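Local coordinates for glyoxalase family protein (Enterococcus faecalis, PDB 2P25) that is of unknown function but belongs to the glyoxalase/bleomycin resistance protein/dioxygenase superfamily, whose members are built from paired beta-alpha-beta-beta-beta modules, at residues V24-F29 with Q94-E99; V9-S14 with F114-G119; A18-Y23 with I43-K48. All coordinates share one frame; numbering follows the deposited sequence.

Interaction 1 of 3, residues V24-F29 with Q94-E99; sequences VEKLGF and QGIETE
Lys-26 and Gln-94 make the polar half of this contact, which joins the last part of helix 16-26 to the loop after helix 84-93. The lysine lies fully extended beyond CG, with every torsion from chi2 outward near 180°, and this straight chain carries its ammonium across to the other segment. There Lys-26 NZ donates to the backbone O of Gln-94 over 2.9 Å, meeting the oxygen almost head-on, with a C=O...N angle of 174°. The acceptor lies where helix 84-93 gives way to loop, and carbonyls at a helix C-terminus carry the negative end of the helix dipole, so a positive charge placed here is probably favoured electrostatically. Gly-95, with positive phi, serves as the C-prime residue of the Schellman motif that ends that helix.

The remaining touches are van der Waals. The side chains of Lys-26 and Gln-94 run past one another in opposite senses; the glutamine bends at chi2 (-70°), which brings Gln-94 NE2 alongside the lysine methylenes, 3.4 Å from Lys-26 CG. Two residues beyond Gln-94, Ile-96 adds its CD1 methyl, set 3.7 Å from Lys-26 CD, its chain slanting across the lysine's. Ile-96 CD1 also stands 4.5 Å from Leu-27 CD1, a looser apolar touch. The lysine thus packs through its methylenes and bonds through its ammonium.

Below this partly exposed surface the contact grades into the interior. Ile-96 packs on Phe-22 of helix 16-26, Leu-91 of helix 84-93 and Phe-114 of strand 110-115, while Leu-27 also meets Leu-91 of the same chain and, across the interface, Phe-3 of the second subunit.

Interaction 2 of 3, residues V9-S14 with F114-G119; sequences VAINAS and FFDPDG
Two torsions set up the pairing of Ser-14 with Asp-118. In Ser-14, chi1 of 64° places OG between the backbone N and the carbonyl carbon, and in Asp-118 a chi1 of -67° holds the carboxylate anti to its own carbonyl carbon, extended toward the end of strand 6-13. The result is a two-pronged grip on one residue. Asp-118 OD1 accepts from Ser-14 OG over 2.7 Å through its syn lone pair, on the side of the other carboxylate oxygen, while the backbone N of Ser-14 reaches Asp-118 OD2 at 2.9 Å from above the carboxylate plane, 37° out of it. Each carboxylate oxygen therefore has its own donor, which should limit rotation of the group. Asp-118 OD2 also lies close to Ala-13, 3.3 Å from its CA.

The second acid, Asp-116, divides its oxygens: OD1 serves its own turn, while OD2 faces Tyr-23 OH of helix 16-26, to which it is hydrogen-bonded, and a water. Asp-116 OD1 accepts from the backbone N of Asp-118 at 2.8 Å, and also from Leu-120 N. The water bridges the segments, donating to both Asn-12 O and Asp-116 OD2, in each case over 2.9 Å. Nearby, Ile-11 CG2 lies a loose 4.2 Å from Asp-116 OD2.

Strand 6-13 also forms an antiparallel ladder with the second subunit, and Asn-12 bonds there to Arg-75, Ala-71 and Glu-70 of that subunit. The loop that receives Ser-14 combines an Asx turn at Asp-116 with a type I beta turn from Asp-116 to Gly-119, a compact reversal leading from strand 110-115 toward strand 121-125.

Interaction 3 of 3, residues A18-Y23 with I43-K48; sequences ATKNFY and IKLDLK
Helix 18-23 and strand 43-48 run nearly parallel, their directions only 8° apart and their axes 11.5 Å from each other at closest approach, a separation bridged entirely by side chains. Leu-45 and Leu-47, two residues apart on the strand, project from the same side of it and meet Thr-19, Lys-20 and Tyr-23 on the facing side of the helix. At the first site Thr-19 and Leu-45 come tip to tip, methyl against methyl, Thr-19 CG2 to Leu-45 CD2 at 4.0 Å. The CG of Leu-45 stands anti to the backbone N (chi1 -180°), a setting that sends its two methyls out to the helix. Lys-20 adds a different kind of touch: its chain, bent at chi2 and chi4, leans over the leucine, and Lys-20 CE comes 3.8 Å from Leu-45 CD1. Its NZ goes on to a hydrogen bond with Tyr-16 OH, so the aliphatic stem covers the leucine while the charged end is held elsewhere.

A helix following the first strand and lying on the sheet made with the next three is what defines the beta-alpha-beta-beta-beta module of glyoxalase-superfamily folds; here strands 6-13, 30-37, 42-49 and 52-58 form that sheet.

Further along, Leu-47 CD1 touches Tyr-23 CB at 3.6 Å, the tightest of the contacts between helix and strand, and also approaches the tyrosine ring obliquely. One face of that ring is covered by Phe-22, whose CD2 sits 3.6 Å above the plane of the Tyr-23 ring, over its centre. The Tyr-23 hydroxyl leads away from the strand, to Asp-116. Ile-56 of strand 52-58 packs against Thr-19, Tyr-23 and Leu-47.

Overall arrangement
Burial alone does not set the chemistry of these three contacts. Interaction 3 is buried and purely apolar across its segments, laying helix 16-26 on its sheet. Interaction 2 is buried too, yet polar: hydrogen bonds and a water tie the end of strand 6-13 to a turn that follows a strand of the other sheet. Interaction 1 is partly exposed and mixes a charged hydrogen bond with aliphatic packing, between the last part of helix 16-26 and the loop after helix 84-93. Helix 16-26 supplies a segment to both 1 and 3, and reaches interaction 2 through Tyr-23. Phe-22 of the same helix packs against Ile-96 and Phe-114, linking all three. Interactions 1 and 2 also border the second subunit.

Interaction 1 of 3, residues V24-F29 with Q94-E99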
ATOM      1  N   VAL A  24       8.406 -14.270  -3.258  1.00 19.66           N
ATOM      2  CA  VAL A  24       8.775 -15.369  -2.391  1.00 20.95           C
ATOM      3  C   VAL A  24      10.267 -15.656  -2.509  1.00 21.67           C
ATOM      4  O   VAL A  24      10.984 -15.634  -1.495  1.00 23.69           O
ATOM      5  CB  VAL A  24       7.909 -16.616  -2.664  1.00 20.64           C
ATOM      6  CG1 VAL A  24       8.379 -17.821  -1.796  1.00 22.00           C
ATOM      7  CG2 VAL A  24       6.405 -16.293  -2.406  1.00 20.59           C
ATOM      8  N   GLU A  25      10.749 -15.938  -3.718  1.00 22.31           N
ATOM      9  CA  GLU A  25      12.134 -16.391  -3.863  1.00 24.58           C
ATOM     10  C   GLU A  25      13.178 -15.298  -3.627  1.00 24.52           C
ATOM     11  O   GLU A  25      14.195 -15.540  -2.964  1.00 25.81           O
ATOM     12  CB  GLU A  25      12.353 -17.141  -5.201  1.00 24.16           C
ATOM     13  CG  GLU A  25      11.515 -18.441  -5.344  1.00 27.98           C
ATOM     14  CD  GLU A  25      11.788 -19.471  -4.238  1.00 31.69           C
ATOM     15  OE1 GLU A  25      12.955 -19.582  -3.783  1.00 34.65           O
ATOM     16  OE2 GLU A  25      10.835 -20.174  -3.823  1.00 33.16           O
ATOM     17  N   LYS A  26      12.930 -14.098  -4.136  1.00 22.97           N
ATOM     18  CA  LYS A  26      13.896 -13.030  -4.025  1.00 22.95           C
ATOM     19  C   LYS A  26      13.727 -12.161  -2.799  1.00 23.84           C
ATOM     20  O   LYS A  26      14.680 -11.961  -2.046  1.00 24.91           O
ATOM     21  CB  LYS A  26      13.935 -12.192  -5.313  1.00 22.27           C
ATOM     22  CG  LYS A  26      14.319 -13.042  -6.492  1.00 21.83           C
ATOM     23  CD  LYS A  26      14.273 -12.282  -7.808  1.00 21.97           C
ATOM     24  CE  LYS A  26      14.798 -13.160  -8.937  1.00 23.71           C
ATOM     25  NZ  LYS A  26      14.744 -12.471 -10.278  1.00 24.45           N
ATOM     26  N   LEU A  27      12.524 -11.652  -2.580  1.00 22.79           N
ATOM     27  CA  LEU A  27      12.263 -10.795  -1.424  1.00 23.53           C
ATOM     28  C   LEU A  27      12.154 -11.591  -0.119  1.00 23.81           C
ATOM     29  O   LEU A  27      12.228 -11.010   0.973  1.00 24.93           O
ATOM     30  CB  LEU A  27      11.001  -9.949  -1.639  1.00 23.39           C
ATOM     31  CG  LEU A  27      11.278  -8.536  -2.195  1.00 25.76           C
ATOM     32  CD1 LEU A  27      12.416  -8.483  -3.209  1.00 26.82           C
ATOM     33  CD2 LEU A  27      10.070  -7.836  -2.678  1.00 20.32           C
ATOM     34  N   GLY A  28      11.969 -12.905  -0.242  1.00 23.46           N
ATOM     35  CA  GLY A  28      11.997 -13.793   0.920  1.00 23.57           C
ATOM     36  C   GLY A  28      10.729 -13.843   1.740  1.00 24.17           C
ATOM     37  O   GLY A  28      10.753 -14.252   2.913  1.00 24.29           O
ATOM     38  N   PHE A  29       9.605 -13.447   1.148  1.00 22.67           N
ATOM     39  CA  PHE A  29       8.330 -13.644   1.798  1.00 23.46           C
ATOM     40  C   PHE A  29       8.062 -15.148   1.813  1.00 23.84           C
ATOM     41  O   PHE A  29       8.547 -15.887   0.935  1.00 23.80           O
ATOM     42  CB  PHE A  29       7.239 -12.884   1.056  1.00 23.77           C
ATOM     43  CG  PHE A  29       7.194 -11.442   1.399  1.00 25.57           C
ATOM     44  CD1 PHE A  29       6.391 -10.991   2.455  1.00 29.60           C
ATOM     45  CD2 PHE A  29       7.936 -10.523   0.673  1.00 28.36           C
ATOM     46  CE1 PHE A  29       6.319  -9.639   2.783  1.00 29.95           C
ATOM     47  CE2 PHE A  29       7.878  -9.144   0.986  1.00 30.05           C
ATOM     48  CZ  PHE A  29       7.074  -8.711   2.050  1.00 30.26           C
ATOM     49  N   GLN A  94      20.239 -10.504  -7.772  1.00 22.57           N
ATOM     50  CA  GLN A  94      19.059 -11.302  -8.137  1.00 22.79           C
ATOM     51  C   GLN A  94      18.421 -10.858  -9.441  1.00 23.05           C
ATOM     52  O   GLN A  94      17.342 -11.340  -9.784  1.00 23.61           O
ATOM     53  CB  GLN A  94      18.005 -11.233  -7.029  1.00 23.59           C
ATOM     54  CG  GLN A  94      18.478 -11.754  -5.676  1.00 26.10           C
ATOM     55  CD  GLN A  94      18.668 -13.247  -5.692  1.00 31.05           C
ATOM     56  OE1 GLN A  94      19.782 -13.759  -5.501  1.00 34.09           O
ATOM     57  NE2 GLN A  94      17.587 -13.959  -5.919  1.00 31.87           N
ATOM     58  N   GLY A  95      19.064  -9.936 -10.150  1.00 22.11           N
ATOM     59  CA  GLY A  95      18.573  -9.468 -11.445  1.00 22.48           C
ATOM     60  C   GLY A  95      17.492  -8.411 -11.329  1.00 22.70           C
ATOM     61  O   GLY A  95      16.737  -8.165 -12.290  1.00 22.96           O
ATOM     62  N   ILE A  96      17.396  -7.786 -10.154  1.00 21.59           N
ATOM     63  CA  ILE A  96      16.417  -6.724  -9.954  1.00 21.32           C
ATOM     64  C   ILE A  96      17.129  -5.381 -10.007  1.00 21.72           C
ATOM     65  O   ILE A  96      17.944  -5.079  -9.144  1.00 21.68           O
ATOM     66  CB  ILE A  96      15.687  -6.874  -8.609  1.00 21.12           C
ATOM     67  CG1 ILE A  96      14.879  -8.173  -8.603  1.00 21.09           C
ATOM     68  CG2 ILE A  96      14.771  -5.623  -8.328  1.00 20.62           C
ATOM     69  CD1 ILE A  96      14.406  -8.595  -7.194  1.00 22.67           C
ATOM     70  N   GLU A  97      16.813  -4.597 -11.034  1.00 21.46           N
ATOM     71  CA  GLU A  97      17.417  -3.275 -11.230  1.00 22.29           C
ATOM     72  C   GLU A  97      16.955  -2.236 -10.215  1.00 20.99           C
ATOM     73  O   GLU A  97      15.823  -2.279  -9.738  1.00 20.05           O
ATOM     74  CB  GLU A  97      17.147  -2.779 -12.642  1.00 23.34           C
ATOM     75  CG  GLU A  97      17.769  -3.658 -13.684  1.00 28.56           C
ATOM     76  CD  GLU A  97      17.816  -2.972 -15.036  1.00 37.00           C
ATOM     77  OE1 GLU A  97      18.511  -1.939 -15.146  1.00 40.22           O
ATOM     78  OE2 GLU A  97      17.140  -3.455 -15.974  1.00 41.30           O
ATOM     79  N   THR A  98      17.861  -1.325  -9.865  1.00 20.52           N
ATOM     80  CA  THR A  98      17.543  -0.258  -8.932  1.00 20.49           C
ATOM     81  C   THR A  98      17.890   1.065  -9.588  1.00 21.05           C
ATOM     82  O   THR A  98      18.849   1.145 -10.386  1.00 21.23           O
ATOM     83  CB  THR A  98      18.309  -0.420  -7.585  1.00 21.07           C
ATOM     84  OG1 THR A  98      19.676  -0.737  -7.837  1.00 19.44           O
ATOM     85  CG2 THR A  98      17.688  -1.538  -6.737  1.00 21.11           C
ATOM     86  N   GLU A  99      17.083   2.083  -9.304  1.00 20.55           N
ATOM     87  CA  GLU A  99      17.395   3.457  -9.711  1.00 20.98           C
ATOM     88  C   GLU A  99      18.651   3.968  -8.990  1.00 20.95           C
ATOM     89  O   GLU A  99      19.005   3.470  -7.914  1.00 19.95           O
ATOM     90  CB  GLU A  99      16.233   4.405  -9.428  1.00 20.93           C
ATOM     91  CG  GLU A  99      14.973   4.090 -10.222  1.00 23.28           C
ATOM     92  CD  GLU A  99      13.891   5.093  -9.967  1.00 26.05           C
ATOM     93  OE1 GLU A  99      13.967   5.832  -8.955  1.00 28.98           O
ATOM     94  OE2 GLU A  99      12.944   5.134 -10.771  1.00 29.96           O
TER

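Interaction 2 of 3, residues V9-S14 with F114-G119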
ATOM      1  N   VAL A   9      -1.044  -5.239   3.200  1.00 18.84           N
ATOM      2  CA  VAL A   9      -1.156  -4.410   2.023  1.00 18.40           C
ATOM      3  C   VAL A   9      -1.493  -5.396   0.891  1.00 17.78           C
ATOM      4  O   VAL A   9      -0.947  -6.493   0.868  1.00 17.81           O
ATOM      5  CB  VAL A   9       0.176  -3.705   1.755  1.00 20.42           C
ATOM      6  CG1 VAL A   9       0.190  -3.047   0.412  1.00 20.77           C
ATOM      7  CG2 VAL A   9       0.433  -2.641   2.833  1.00 21.91           C
ATOM      8  N   ALA A  10      -2.442  -5.048   0.028  1.00 16.37           N
ATOM      9  CA  ALA A  10      -2.836  -5.922  -1.115  1.00 16.13           C
ATOM     10  C   ALA A  10      -2.299  -5.394  -2.440  1.00 16.51           C
ATOM     11  O   ALA A  10      -2.273  -4.181  -2.680  1.00 17.54           O
ATOM     12  CB  ALA A  10      -4.350  -6.024  -1.204  1.00 17.70           C
ATOM     13  N   ILE A  11      -1.902  -6.320  -3.312  1.00 15.20           N
ATOM     14  CA  ILE A  11      -1.276  -5.992  -4.612  1.00 15.66           C
ATOM     15  C   ILE A  11      -1.975  -6.827  -5.664  1.00 15.21           C
ATOM     16  O   ILE A  11      -2.311  -7.977  -5.413  1.00 16.44           O
ATOM     17  CB  ILE A  11       0.246  -6.360  -4.581  1.00 15.44           C
ATOM     18  CG1 ILE A  11       0.998  -5.375  -3.674  1.00 16.17           C
ATOM     19  CG2 ILE A  11       0.868  -6.385  -6.011  1.00 18.06           C
ATOM     20  CD1 ILE A  11       2.381  -5.947  -3.220  1.00 18.73           C
ATOM     21  N   ASN A  12      -2.170  -6.235  -6.843  1.00 15.65           N
ATOM     22  CA  ASN A  12      -2.692  -6.950  -8.031  1.00 15.09           C
ATOM     23  C   ASN A  12      -1.507  -7.247  -8.945  1.00 15.32           C
ATOM     24  O   ASN A  12      -0.759  -6.328  -9.279  1.00 15.27           O
ATOM     25  CB  ASN A  12      -3.709  -6.077  -8.811  1.00 15.33           C
ATOM     26  CG  ASN A  12      -4.996  -5.830  -8.040  1.00 16.82           C
ATOM     27  OD1 ASN A  12      -5.336  -6.592  -7.137  1.00 16.53           O
ATOM     28  ND2 ASN A  12      -5.735  -4.758  -8.406  1.00 17.72           N
ATOM     29  N   ALA A  13      -1.342  -8.525  -9.310  1.00 14.54           N
ATOM     30  CA  ALA A  13      -0.235  -8.987 -10.137  1.00 14.87           C
ATOM     31  C   ALA A  13      -0.781  -9.771 -11.320  1.00 16.01           C
ATOM     32  O   ALA A  13      -1.912 -10.314 -11.254  1.00 15.87           O
ATOM     33  CB  ALA A  13       0.714  -9.889  -9.319  1.00 15.92           C
ATOM     34  N   SER A  14       0.032  -9.885 -12.381  1.00 14.82           N
ATOM     35  CA  SER A  14      -0.483 -10.504 -13.624  1.00 15.74           C
ATOM     36  C   SER A  14      -0.167 -11.986 -13.782  1.00 15.79           C
ATOM     37  O   SER A  14      -0.912 -12.716 -14.443  1.00 17.61           O
ATOM     38  CB  SER A  14       0.063  -9.785 -14.866  1.00 16.00           C
ATOM     39  OG  SER A  14       1.469  -9.953 -14.922  1.00 18.16           O
ATOM     40  N   PHE A 114      13.042   0.191  -6.721  1.00 17.42           N
ATOM     41  CA  PHE A 114      13.066  -0.923  -7.651  1.00 17.02           C
ATOM     42  C   PHE A 114      11.600  -1.205  -7.991  1.00 16.85           C
ATOM     43  O   PHE A 114      10.718  -0.508  -7.495  1.00 18.53           O
ATOM     44  CB  PHE A 114      13.806  -2.150  -7.086  1.00 17.18           C
ATOM     45  CG  PHE A 114      13.196  -2.743  -5.833  1.00 17.53           C
ATOM     46  CD1 PHE A 114      12.555  -3.995  -5.887  1.00 18.41           C
ATOM     47  CD2 PHE A 114      13.320  -2.095  -4.605  1.00 16.89           C
ATOM     48  CE1 PHE A 114      12.016  -4.576  -4.741  1.00 19.59           C
ATOM     49  CE2 PHE A 114      12.769  -2.658  -3.457  1.00 18.59           C
ATOM     50  CZ  PHE A 114      12.136  -3.904  -3.524  1.00 18.53           C
ATOM     51  N   PHE A 115      11.337  -2.172  -8.867  1.00 17.18           N
ATOM     52  CA  PHE A 115       9.976  -2.350  -9.386  1.00 17.41           C
ATOM     53  C   PHE A 115       9.664  -3.802  -9.433  1.00 17.62           C
ATOM     54  O   PHE A 115      10.531  -4.629  -9.718  1.00 17.92           O
ATOM     55  CB  PHE A 115       9.874  -1.730 -10.790  1.00 18.07           C
ATOM     56  CG  PHE A 115      10.176  -0.269 -10.786  1.00 19.82           C
ATOM     57  CD1 PHE A 115       9.161   0.653 -10.567  1.00 21.66           C
ATOM     58  CD2 PHE A 115      11.503   0.194 -10.930  1.00 21.35           C
ATOM     59  CE1 PHE A 115       9.457   2.022 -10.494  1.00 21.90           C
ATOM     60  CE2 PHE A 115      11.794   1.546 -10.852  1.00 20.92           C
ATOM     61  CZ  PHE A 115      10.780   2.456 -10.638  1.00 22.33           C
ATOM     62  N   ASP A 116       8.406  -4.116  -9.120  1.00 17.42           N
ATOM     63  CA  ASP A 116       7.939  -5.504  -9.209  1.00 16.79           C
ATOM     64  C   ASP A 116       7.724  -5.890 -10.685  1.00 16.27           C
ATOM     65  O   ASP A 116       7.904  -5.053 -11.584  1.00 17.30           O
ATOM     66  CB  ASP A 116       6.767  -5.754  -8.219  1.00 15.63           C
ATOM     67  CG  ASP A 116       5.361  -5.623  -8.859  1.00 17.11           C
ATOM     68  OD1 ASP A 116       5.212  -5.109  -9.966  1.00 16.01           O
ATOM     69  OD2 ASP A 116       4.399  -6.073  -8.192  1.00 17.27           O
ATOM     70  N   PRO A 117       7.427  -7.166 -10.956  1.00 17.03           N
ATOM     71  CA  PRO A 117       7.334  -7.639 -12.332  1.00 17.46           C
ATOM     72  C   PRO A 117       6.306  -6.888 -13.177  1.00 17.09           C
ATOM     73  O   PRO A 117       6.392  -6.934 -14.423  1.00 18.38           O
ATOM     74  CB  PRO A 117       6.919  -9.117 -12.170  1.00 17.27           C
ATOM     75  CG  PRO A 117       7.579  -9.501 -10.799  1.00 18.34           C
ATOM     76  CD  PRO A 117       7.289  -8.264  -9.971  1.00 16.43           C
ATOM     77  N   ASP A 118       5.305  -6.294 -12.521  1.00 16.30           N
ATOM     78  CA  ASP A 118       4.268  -5.486 -13.194  1.00 16.44           C
ATOM     79  C   ASP A 118       4.509  -3.978 -13.054  1.00 17.02           C
ATOM     80  O   ASP A 118       3.622  -3.149 -13.342  1.00 16.92           O
ATOM     81  CB  ASP A 118       2.882  -5.874 -12.673  1.00 16.10           C
ATOM     82  CG  ASP A 118       2.519  -7.277 -13.065  1.00 17.72           C
ATOM     83  OD1 ASP A 118       2.562  -7.600 -14.277  1.00 19.04           O
ATOM     84  OD2 ASP A 118       2.247  -8.056 -12.165  1.00 14.71           O
ATOM     85  N   GLY A 119       5.717  -3.622 -12.644  1.00 17.35           N
ATOM     86  CA  GLY A 119       6.097  -2.200 -12.600  1.00 18.51           C
ATOM     87  C   GLY A 119       5.642  -1.435 -11.367  1.00 18.48           C
ATOM     88  O   GLY A 119       5.656  -0.190 -11.371  1.00 18.81           O
TER
HETATM   89  O   HOH W   1       1.879  -5.054  -9.229  1.00 14.96           O

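Interaction 3 of 3, residues A18-Y23 with I43-K48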
ATOM      1  N   ALA A  18       5.877 -15.420 -12.037  1.00 18.27           N
ATOM      2  CA  ALA A  18       6.594 -14.146 -11.830  1.00 18.23           C
ATOM      3  C   ALA A  18       6.484 -13.685 -10.369  1.00 17.36           C
ATOM      4  O   ALA A  18       7.452 -13.206  -9.771  1.00 18.12           O
ATOM      5  CB  ALA A  18       6.014 -13.084 -12.742  1.00 18.05           C
ATOM      6  N   THR A  19       5.287 -13.850  -9.808  1.00 16.70           N
ATOM      7  CA  THR A  19       4.959 -13.412  -8.449  1.00 17.12           C
ATOM      8  C   THR A  19       5.739 -14.264  -7.435  1.00 16.98           C
ATOM      9  O   THR A  19       6.365 -13.730  -6.508  1.00 17.76           O
ATOM     10  CB  THR A  19       3.441 -13.491  -8.186  1.00 15.99           C
ATOM     11  OG1 THR A  19       2.742 -12.626  -9.098  1.00 15.68           O
ATOM     12  CG2 THR A  19       3.118 -13.049  -6.757  1.00 17.27           C
ATOM     13  N   LYS A  20       5.746 -15.586  -7.619  1.00 17.00           N
ATOM     14  CA  LYS A  20       6.534 -16.449  -6.714  1.00 18.24           C
ATOM     15  C   LYS A  20       8.036 -16.152  -6.830  1.00 18.56           C
ATOM     16  O   LYS A  20       8.735 -16.053  -5.817  1.00 18.65           O
ATOM     17  CB  LYS A  20       6.269 -17.946  -6.988  1.00 18.66           C
ATOM     18  CG  LYS A  20       4.854 -18.428  -6.665  1.00 20.86           C
ATOM     19  CD  LYS A  20       4.568 -18.329  -5.179  1.00 26.83           C
ATOM     20  CE  LYS A  20       3.435 -19.275  -4.730  1.00 28.85           C
ATOM     21  NZ  LYS A  20       3.870 -20.700  -4.592  1.00 29.29           N
ATOM     22  N   ASN A  21       8.529 -15.991  -8.060  1.00 18.75           N
ATOM     23  CA  ASN A  21       9.960 -15.754  -8.269  1.00 20.14           C
ATOM     24  C   ASN A  21      10.385 -14.463  -7.562  1.00 19.69           C
ATOM     25  O   ASN A  21      11.409 -14.424  -6.873  1.00 20.97           O
ATOM     26  CB  ASN A  21      10.231 -15.703  -9.769  1.00 21.36           C
ATOM     27  CG  ASN A  21      11.690 -15.521 -10.108  1.00 26.18           C
ATOM     28  OD1 ASN A  21      12.537 -16.385  -9.824  1.00 31.21           O
ATOM     29  ND2 ASN A  21      11.997 -14.399 -10.751  1.00 32.14           N
ATOM     30  N   PHE A  22       9.565 -13.429  -7.675  1.00 18.49           N
ATOM     31  CA  PHE A  22       9.926 -12.114  -7.140  1.00 18.56           C
ATOM     32  C   PHE A  22       9.667 -12.005  -5.636  1.00 18.69           C
ATOM     33  O   PHE A  22      10.588 -11.754  -4.852  1.00 19.41           O
ATOM     34  CB  PHE A  22       9.172 -11.020  -7.907  1.00 18.79           C
ATOM     35  CG  PHE A  22       9.578  -9.616  -7.531  1.00 17.99           C
ATOM     36  CD1 PHE A  22      10.626  -8.961  -8.223  1.00 18.63           C
ATOM     37  CD2 PHE A  22       8.896  -8.931  -6.527  1.00 17.57           C
ATOM     38  CE1 PHE A  22      10.984  -7.626  -7.884  1.00 18.59           C
ATOM     39  CE2 PHE A  22       9.226  -7.595  -6.178  1.00 17.79           C
ATOM     40  CZ  PHE A  22      10.306  -6.952  -6.845  1.00 18.91           C
ATOM     41  N   TYR A  23       8.418 -12.170  -5.220  1.00 18.44           N
ATOM     42  CA  TYR A  23       8.078 -11.933  -3.814  1.00 18.10           C
ATOM     43  C   TYR A  23       8.536 -13.016  -2.844  1.00 19.49           C
ATOM     44  O   TYR A  23       8.965 -12.725  -1.742  1.00 20.81           O
ATOM     45  CB  TYR A  23       6.578 -11.676  -3.655  1.00 18.38           C
ATOM     46  CG  TYR A  23       6.161 -10.341  -4.204  1.00 17.67           C
ATOM     47  CD1 TYR A  23       6.347  -9.185  -3.463  1.00 18.19           C
ATOM     48  CD2 TYR A  23       5.585 -10.225  -5.488  1.00 16.37           C
ATOM     49  CE1 TYR A  23       5.974  -7.945  -3.953  1.00 17.63           C
ATOM     50  CE2 TYR A  23       5.209  -8.973  -5.995  1.00 17.26           C
ATOM     51  CZ  TYR A  23       5.395  -7.845  -5.215  1.00 18.49           C
ATOM     52  OH  TYR A  23       5.032  -6.591  -5.653  1.00 17.16           O
ATOM     53  N   ILE A  43      -6.096 -15.986  -8.395  1.00 24.00           N
ATOM     54  CA  ILE A  43      -5.439 -16.686  -7.317  1.00 22.03           C
ATOM     55  C   ILE A  43      -5.178 -15.648  -6.229  1.00 21.95           C
ATOM     56  O   ILE A  43      -4.728 -14.541  -6.536  1.00 20.82           O
ATOM     57  CB  ILE A  43      -4.105 -17.326  -7.770  1.00 22.52           C
ATOM     58  CG1 ILE A  43      -4.367 -18.384  -8.850  1.00 23.61           C
ATOM     59  CG2 ILE A  43      -3.361 -17.951  -6.564  1.00 20.90           C
ATOM     60  CD1 ILE A  43      -3.132 -18.923  -9.496  1.00 26.89           C
ATOM     61  N   LYS A  44      -5.493 -15.999  -4.976  1.00 20.71           N
ATOM     62  CA  LYS A  44      -5.209 -15.139  -3.829  1.00 21.55           C
ATOM     63  C   LYS A  44      -4.058 -15.756  -3.040  1.00 20.67           C
ATOM     64  O   LYS A  44      -4.189 -16.835  -2.472  1.00 20.01           O
ATOM     65  CB  LYS A  44      -6.443 -14.976  -2.939  1.00 21.72           C
ATOM     66  CG  LYS A  44      -6.337 -13.875  -1.902  1.00 24.15           C
ATOM     67  CD  LYS A  44      -7.675 -13.677  -1.160  1.00 24.58           C
ATOM     68  CE  LYS A  44      -7.507 -12.691  -0.015  1.00 32.19           C
ATOM     69  NZ  LYS A  44      -6.616 -13.245   1.039  1.00 35.81           N
ATOM     70  N   LEU A  45      -2.927 -15.069  -3.031  1.00 19.88           N
ATOM     71  CA  LEU A  45      -1.709 -15.541  -2.387  1.00 20.27           C
ATOM     72  C   LEU A  45      -1.387 -14.614  -1.228  1.00 21.45           C
ATOM     73  O   LEU A  45      -1.141 -13.406  -1.457  1.00 22.14           O
ATOM     74  CB  LEU A  45      -0.580 -15.560  -3.443  1.00 20.44           C
ATOM     75  CG  LEU A  45       0.820 -16.015  -3.057  1.00 22.81           C
ATOM     76  CD1 LEU A  45       0.821 -17.494  -2.558  1.00 21.37           C
ATOM     77  CD2 LEU A  45       1.810 -15.796  -4.192  1.00 20.75           C
ATOM     78  N   ASP A  46      -1.473 -15.133   0.003  1.00 20.27           N
ATOM     79  CA  ASP A  46      -1.097 -14.365   1.212  1.00 20.67           C
ATOM     80  C   ASP A  46       0.322 -14.723   1.650  1.00 20.43           C
ATOM     81  O   ASP A  46       0.654 -15.888   1.828  1.00 19.51           O
ATOM     82  CB  ASP A  46      -2.055 -14.603   2.384  1.00 21.39           C
ATOM     83  CG  ASP A  46      -3.469 -14.089   2.112  1.00 25.08           C
ATOM     84  OD1 ASP A  46      -3.613 -12.932   1.703  1.00 28.47           O
ATOM     85  OD2 ASP A  46      -4.436 -14.833   2.345  1.00 29.42           O
ATOM     86  N   LEU A  47       1.144 -13.698   1.839  1.00 19.99           N
ATOM     87  CA  LEU A  47       2.575 -13.876   2.123  1.00 20.60           C
ATOM     88  C   LEU A  47       2.931 -13.181   3.421  1.00 22.35           C
ATOM     89  O   LEU A  47       2.337 -12.165   3.773  1.00 22.18           O
ATOM     90  CB  LEU A  47       3.417 -13.262   0.999  1.00 19.89           C
ATOM     91  CG  LEU A  47       3.204 -13.771  -0.431  1.00 19.69           C
ATOM     92  CD1 LEU A  47       4.126 -13.103  -1.428  1.00 18.35           C
ATOM     93  CD2 LEU A  47       3.370 -15.297  -0.500  1.00 19.31           C
ATOM     94  N   LYS A  48       3.924 -13.716   4.119  1.00 24.38           N
ATOM     95  CA  LYS A  48       4.276 -13.192   5.411  1.00 28.83           C
ATOM     96  C   LYS A  48       5.783 -13.017   5.415  1.00 30.67           C
ATOM     97  O   LYS A  48       6.508 -13.947   5.041  1.00 30.76           O
ATOM     98  CB  LYS A  48       3.905 -14.219   6.486  1.00 30.01           C
ATOM     99  CG  LYS A  48       3.826 -13.693   7.919  1.00 33.67           C
ATOM    100  CD  LYS A  48       2.388 -13.296   8.272  1.00 38.56           C
ATOM    101  CE  LYS A  48       2.263 -12.898   9.734  1.00 40.78           C
ATOM    102  NZ  LYS A  48       2.891 -11.562   9.958  1.00 42.33           N
TER